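Local atomic coordinates of DNA polymerase (PDB entry 5MDN), a protein that probably catalyses template-directed DNA synthesis from deoxyribonucleoside triphosphates, as a magnesium-binding archaeal polymerase of family B. Residues L58-V64 with K94-A99; A389-R395 with G522-Y526. All blocks are in the same frame, centred on the assembly; numbering follows the deposited sequence.

Overall arrangement
Following the chain from its N terminus, contact 1 (58-64 with 94-99) closes a loop of 29 residues that holds the hairpin of strands 64-74 and 77-86, and brings the end of helix 51-58 onto helix 92-100. Contact 2 (389-395 with 522-526) opens only after contact 1 has closed, so the two neither nest nor cross. Its 126-residue loop lies within the polymerase family region, and it joins the chain after helix 370-384 to the connection between helices 514-519 and 528-551. The centres are 24 Å apart and the two do not touch, yet strand 105-109 lies between them: A99 of contact 1 packs on V108, whose carbonyl receives the amide of N391 from contact 2.

Contact 1 of 2, residues L58-V64 with K94-A99; sequences LSRVAPV and KLREAA
L95 CD2 packs among L58, V61, A62 and V64. V61 CG1 meets this methyl at 3.6 Å, the two side chains slanting across each other, while A62 CB approaches it at 3.7 Å and V64 CG2 at 3.9 Å. V61 straddles the helix surface: with chi1 at 69°, CG1 sits between the backbone N and the carbonyl carbon and reaches L95 and A98, leaving CG2 beside K94, 4.1 Å from its CB. One helical turn further on, L58 lays CD2 over the two alanines, 4.0 Å from A98 CB and 4.1 Å from A99 CB. Without the two methyls of V61, as with an alanine here, the contact would probably lose its bridge between L95 CD2 and A98 CB and its touch on K94. L95 also touches F42 and A86. The strand and helix order is that of a ferredoxin-like beta-alpha-beta-beta-alpha-beta fold, in which both helices pack on one face of the four-stranded sheet; here the residues following helix 51-58 meet helix 92-100. No hydrogen bond crosses between the segments; the bond from V61 N to L58 O lies within 58-64. Cohesion here is thus apolar, a fit of methyl groups.

Contact 2 of 2, residues A389-R395 with G522-Y526; sequences APNREER and GARWY
The guanidinium groups of R392 and R524 lie flat on one another, centres 3.3 Å apart and planes only 6° from parallel. R524 covers one face of R392, its NH1 displaced toward the rim, and on the opposite face N391 OD1 lies more distantly, while N391 ND2 hydrogen-bonds V108 O. R395 comes to R524 differently: its plane is turned 73° to that of R524, and R524 NH2 sits at the edge of the R395 group. The fourth flat group, the W525 indole, carries P390 over one face in a CH-pi contact, with CD 4.0 Å from the centroid of the five-membered ring, and A389 CB lies 4.0 Å from W525 CH2. L378 and A382 of helix 370-384 also touch the indole. Bends at chi2 (86°) and chi3 fold R392 back over R524, whose own chain runs extended from CG to NE. Further along, the two loops meet at backbone level, where G522 CA makes a CA-H...O contact of 3.6 Å with E394 O. No conventional hydrogen bond links the two segments, and outside carboxylates supply the polar partners: D112 forms a salt bridge with R392 NH1, and E375 of helix 370-384 one with R524 NE. R392 and R524 thus pair with different acids, which probably offset much of the repulsion between their stacked groups; R395 has a long, weak ion pair with E375, the acid R524 uses. The two loops are thereby joined through charge networks to helix 370-384 and to the N-terminal part of the chain.

Contact 1 of 2, residues L58-V64 with K94-A99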
loop_
_atom_site.group_PDB
_atom_site.type_symbol
_atom_site.label_atom_id
_atom_site.label_comp_id
_atom_site.label_asym_id
_atom_site.label_seq_id
_atom_site.Cartn_x
_atom_site.Cartn_y
_atom_site.Cartn_z
ATOM N N LEU A 58 -21.967 6.183 34.338
ATOM C CA LEU A 58 -20.714 6.385 33.622
ATOM C C LEU A 58 -19.871 7.506 34.215
ATOM O O LEU A 58 -18.652 7.516 34.019
ATOM C CB LEU A 58 -21.004 6.666 32.147
ATOM C CG LEU A 58 -21.371 5.422 31.340
ATOM C CD1 LEU A 58 -21.619 5.770 29.886
ATOM C CD2 LEU A 58 -20.288 4.361 31.465
ATOM N N SER A 59 -20.486 8.451 34.929
ATOM C CA SER A 59 -19.749 9.580 35.486
ATOM C C SER A 59 -18.765 9.180 36.581
ATOM O O SER A 59 -17.906 9.993 36.939
ATOM C CB SER A 59 -20.727 10.621 36.029
ATOM O OG SER A 59 -21.374 11.313 34.974
ATOM N N ARG A 60 -18.863 7.965 37.123
ATOM C CA ARG A 60 -17.931 7.543 38.162
ATOM C C ARG A 60 -16.579 7.108 37.611
ATOM O O ARG A 60 -15.611 7.046 38.376
ATOM C CB ARG A 60 -18.523 6.394 38.983
ATOM C CG ARG A 60 -18.723 5.106 38.199
ATOM C CD ARG A 60 -18.475 3.881 39.058
ATOM N NE ARG A 60 -17.108 3.388 38.912
ATOM C CZ ARG A 60 -16.107 3.708 39.725
ATOM N NH1 ARG A 60 -16.317 4.520 40.751
ATOM N NH2 ARG A 60 -14.897 3.209 39.516
ATOM N N VAL A 61 -16.488 6.796 36.319
ATOM C CA VAL A 61 -15.249 6.275 35.751
ATOM C C VAL A 61 -14.519 7.365 34.973
ATOM O O VAL A 61 -13.289 7.335 34.855
ATOM C CB VAL A 61 -15.525 5.039 34.869
ATOM C CG1 VAL A 61 -16.268 5.424 33.600
ATOM C CG2 VAL A 61 -14.229 4.305 34.548
ATOM N N ALA A 62 -15.258 8.343 34.463
ATOM C CA ALA A 62 -14.686 9.409 33.651
ATOM C C ALA A 62 -15.741 10.499 33.474
ATOM O O ALA A 62 -16.938 10.227 33.606
ATOM C CB ALA A 62 -14.223 8.883 32.282
ATOM N N PRO A 63 -15.320 11.729 33.174
ATOM C CA PRO A 63 -16.299 12.800 32.943
ATOM C C PRO A 63 -17.065 12.583 31.647
ATOM O O PRO A 63 -16.502 12.165 30.633
ATOM C CB PRO A 63 -15.434 14.066 32.882
ATOM C CG PRO A 63 -14.079 13.581 32.503
ATOM C CD PRO A 63 -13.937 12.233 33.147
ATOM N N VAL A 64 -18.363 12.873 31.691
ATOM C CA VAL A 64 -19.268 12.666 30.568
ATOM C C VAL A 64 -19.917 13.997 30.216
ATOM O O VAL A 64 -20.415 14.704 31.100
ATOM C CB VAL A 64 -20.340 11.607 30.889
ATOM C CG1 VAL A 64 -21.291 11.434 29.715
ATOM C CG2 VAL A 64 -19.683 10.282 31.250
ATOM N N LYS A 94 -12.159 3.957 28.725
ATOM C CA LYS A 94 -12.699 3.773 30.068
ATOM C C LYS A 94 -14.221 3.737 30.047
ATOM O O LYS A 94 -14.840 2.912 30.728
ATOM C CB LYS A 94 -12.196 4.882 30.993
ATOM C CG LYS A 94 -10.700 4.842 31.255
ATOM C CD LYS A 94 -10.293 5.885 32.281
ATOM C CE LYS A 94 -10.314 7.287 31.689
ATOM N NZ LYS A 94 -9.784 8.301 32.645
ATOM N N LEU A 95 -14.840 4.627 29.270
ATOM C CA LEU A 95 -16.296 4.668 29.210
ATOM C C LEU A 95 -16.852 3.490 28.419
ATOM O O LEU A 95 -17.915 2.961 28.757
ATOM C CB LEU A 95 -16.753 5.993 28.607
ATOM C CG LEU A 95 -16.310 7.219 29.403
ATOM C CD1 LEU A 95 -16.398 8.474 28.562
ATOM C CD2 LEU A 95 -17.151 7.363 30.659
ATOM N N ARG A 96 -16.153 3.072 27.359
ATOM C CA ARG A 96 -16.587 1.913 26.582
ATOM C C ARG A 96 -16.706 0.669 27.457
ATOM O O ARG A 96 -17.751 0.008 27.480
ATOM C CB ARG A 96 -15.617 1.661 25.427
ATOM C CG ARG A 96 -15.696 0.252 24.860
ATOM C CD ARG A 96 -14.839 0.096 23.616
ATOM N NE ARG A 96 -14.732 -1.302 23.205
ATOM C CZ ARG A 96 -14.577 -1.701 21.947
ATOM N NH1 ARG A 96 -14.525 -0.808 20.968
ATOM N NH2 ARG A 96 -14.486 -2.994 21.667
ATOM N N GLU A 97 -15.635 0.329 28.176
ATOM C CA GLU A 97 -15.646 -0.873 29.001
ATOM C C GLU A 97 -16.636 -0.747 30.153
ATOM O O GLU A 97 -17.371 -1.695 30.456
ATOM C CB GLU A 97 -14.240 -1.150 29.524
ATOM C CG GLU A 97 -13.234 -1.482 28.432
ATOM C CD GLU A 97 -11.798 -1.327 28.895
ATOM O OE1 GLU A 97 -11.587 -0.814 30.015
ATOM O OE2 GLU A 97 -10.882 -1.723 28.142
ATOM N N ALA A 98 -16.661 0.413 30.813
ATOM C CA ALA A 98 -17.594 0.623 31.916
ATOM C C ALA A 98 -19.042 0.566 31.443
ATOM O O ALA A 98 -19.917 0.081 32.169
ATOM C CB ALA A 98 -17.308 1.959 32.599
ATOM N N ALA A 99 -19.317 1.086 30.240
ATOM C CA ALA A 99 -20.689 1.135 29.735
ATOM C C ALA A 99 -21.343 -0.240 29.736
ATOM O O ALA A 99 -22.532 -0.365 30.052
ATOM C CB ALA A 99 -20.714 1.728 28.327
#

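Contact 2 of 2, residues A389-R395 with G522-Y526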
loop_
_atom_site.group_PDB
_atom_site.type_symbol
_atom_site.label_atom_id
_atom_site.label_comp_id
_atom_site.label_asym_id
_atom_site.label_seq_id
_atom_site.Cartn_x
_atom_site.Cartn_y
_atom_site.Cartn_z
ATOM N N ALA A 389 -22.273 1.394 12.669
ATOM C CA ALA A 389 -21.311 0.435 12.152
ATOM C C ALA A 389 -21.189 -0.768 13.088
ATOM O O ALA A 389 -21.177 -0.606 14.311
ATOM C CB ALA A 389 -19.945 1.090 11.977
ATOM N N PRO A 390 -21.105 -1.981 12.539
ATOM C CA PRO A 390 -20.811 -3.154 13.376
ATOM C C PRO A 390 -19.411 -3.095 13.973
ATOM O O PRO A 390 -18.683 -2.116 13.779
ATOM C CB PRO A 390 -20.965 -4.335 12.406
ATOM C CG PRO A 390 -21.745 -3.797 11.247
ATOM C CD PRO A 390 -21.391 -2.350 11.143
ATOM N N ASN A 391 -19.017 -4.141 14.690
ATOM C CA ASN A 391 -17.743 -4.184 15.393
ATOM C C ASN A 391 -16.749 -5.096 14.686
ATOM O O ASN A 391 -17.101 -5.894 13.815
ATOM C CB ASN A 391 -17.941 -4.630 16.844
ATOM C CG ASN A 391 -18.598 -3.563 17.689
ATOM O OD1 ASN A 391 -18.315 -2.373 17.537
ATOM N ND2 ASN A 391 -19.474 -3.981 18.593
ATOM N N ARG A 392 -15.486 -4.958 15.081
ATOM C CA ARG A 392 -14.365 -5.631 14.443
ATOM C C ARG A 392 -13.788 -6.691 15.367
ATOM O O ARG A 392 -14.008 -6.679 16.582
ATOM C CB ARG A 392 -13.249 -4.644 14.074
ATOM C CG ARG A 392 -13.687 -3.399 13.337
ATOM C CD ARG A 392 -14.123 -2.274 14.271
ATOM N NE ARG A 392 -15.483 -1.838 13.961
ATOM C CZ ARG A 392 -15.964 -0.627 14.220
ATOM N NH1 ARG A 392 -15.197 0.286 14.798
ATOM N NH2 ARG A 392 -17.213 -0.326 13.892
ATOM N N GLU A 393 -13.037 -7.617 14.770
ATOM C CA GLU A 393 -12.222 -8.560 15.526
ATOM C C GLU A 393 -10.739 -8.204 15.486
ATOM O O GLU A 393 -10.144 -7.911 16.524
ATOM C CB GLU A 393 -12.455 -9.988 15.019
ATOM C CG GLU A 393 -13.895 -10.450 15.195
ATOM C CD GLU A 393 -14.331 -10.471 16.652
ATOM O OE1 GLU A 393 -13.515 -10.853 17.520
ATOM O OE2 GLU A 393 -15.491 -10.102 16.931
ATOM N N GLU A 394 -10.125 -8.230 14.308
ATOM C CA GLU A 394 -8.716 -7.881 14.206
ATOM C C GLU A 394 -8.432 -7.396 12.800
ATOM O O GLU A 394 -9.283 -7.465 11.908
ATOM C CB GLU A 394 -7.831 -9.089 14.541
ATOM C CG GLU A 394 -8.322 -10.404 13.926
ATOM C CD GLU A 394 -8.044 -10.537 12.426
ATOM O OE1 GLU A 394 -7.107 -9.888 11.914
ATOM O OE2 GLU A 394 -8.762 -11.309 11.755
ATOM N N ARG A 395 -7.229 -6.872 12.619
ATOM C CA ARG A 395 -6.694 -6.587 11.292
ATOM C C ARG A 395 -5.520 -7.515 10.988
ATOM O O ARG A 395 -4.534 -7.538 11.731
ATOM C CB ARG A 395 -6.264 -5.118 11.130
ATOM C CG ARG A 395 -7.389 -4.093 10.828
ATOM C CD ARG A 395 -6.868 -2.643 10.645
ATOM N NE ARG A 395 -7.975 -1.730 10.286
ATOM C CZ ARG A 395 -8.776 -1.223 11.215
ATOM N NH1 ARG A 395 -8.564 -1.556 12.490
ATOM N NH2 ARG A 395 -9.773 -0.416 10.884
ATOM N N GLY A 522 -11.977 -10.292 9.287
ATOM C CA GLY A 522 -11.901 -9.224 10.264
ATOM C C GLY A 522 -12.436 -7.903 9.753
ATOM O O GLY A 522 -11.831 -6.851 9.978
ATOM N N ALA A 523 -13.575 -7.942 9.069
ATOM C CA ALA A 523 -14.210 -6.749 8.532
ATOM C C ALA A 523 -15.513 -6.462 9.269
ATOM O O ALA A 523 -16.172 -7.370 9.785
ATOM C CB ALA A 523 -14.484 -6.891 7.033
ATOM N N ARG A 524 -15.869 -5.178 9.313
ATOM C CA ARG A 524 -17.080 -4.755 10.006
ATOM C C ARG A 524 -18.323 -5.321 9.331
ATOM O O ARG A 524 -19.205 -5.880 9.993
ATOM C CB ARG A 524 -17.115 -3.230 10.055
ATOM C CG ARG A 524 -15.972 -2.719 10.891
ATOM C CD ARG A 524 -15.727 -1.229 10.835
ATOM N NE ARG A 524 -14.345 -0.986 11.249
ATOM C CZ ARG A 524 -13.881 0.145 11.763
ATOM N NH1 ARG A 524 -14.690 1.172 11.960
ATOM N NH2 ARG A 524 -12.599 0.238 12.095
ATOM N N TRP A 525 -18.408 -5.181 8.009
ATOM C CA TRP A 525 -19.523 -5.699 7.229
ATOM C C TRP A 525 -19.216 -7.066 6.625
ATOM O O TRP A 525 -19.691 -7.381 5.528
ATOM C CB TRP A 525 -19.912 -4.701 6.139
ATOM C CG TRP A 525 -20.676 -3.538 6.678
ATOM C CD1 TRP A 525 -22.018 -3.474 6.896
ATOM C CD2 TRP A 525 -20.139 -2.278 7.099
ATOM N NE1 TRP A 525 -22.356 -2.248 7.412
ATOM C CE2 TRP A 525 -21.220 -1.495 7.548
ATOM C CE3 TRP A 525 -18.852 -1.735 7.134
ATOM C CZ2 TRP A 525 -21.054 -0.198 8.027
ATOM C CZ3 TRP A 525 -18.689 -0.446 7.609
ATOM C CH2 TRP A 525 -19.783 0.308 8.048
ATOM N N TYR A 526 -18.429 -7.879 7.326
ATOM C CA TYR A 526 -18.150 -9.238 6.885
ATOM C C TYR A 526 -19.353 -10.136 7.139
ATOM O O TYR A 526 -19.898 -10.169 8.247
ATOM C CB TYR A 526 -16.924 -9.802 7.599
ATOM C CG TYR A 526 -16.746 -11.289 7.378
ATOM C CD1 TYR A 526 -16.345 -11.784 6.143
ATOM C CD2 TYR A 526 -16.999 -12.199 8.397
ATOM C CE1 TYR A 526 -16.192 -13.142 5.933
ATOM C CE2 TYR A 526 -16.850 -13.557 8.196
ATOM C CZ TYR A 526 -16.446 -14.023 6.961
ATOM O OH TYR A 526 -16.295 -15.375 6.754
#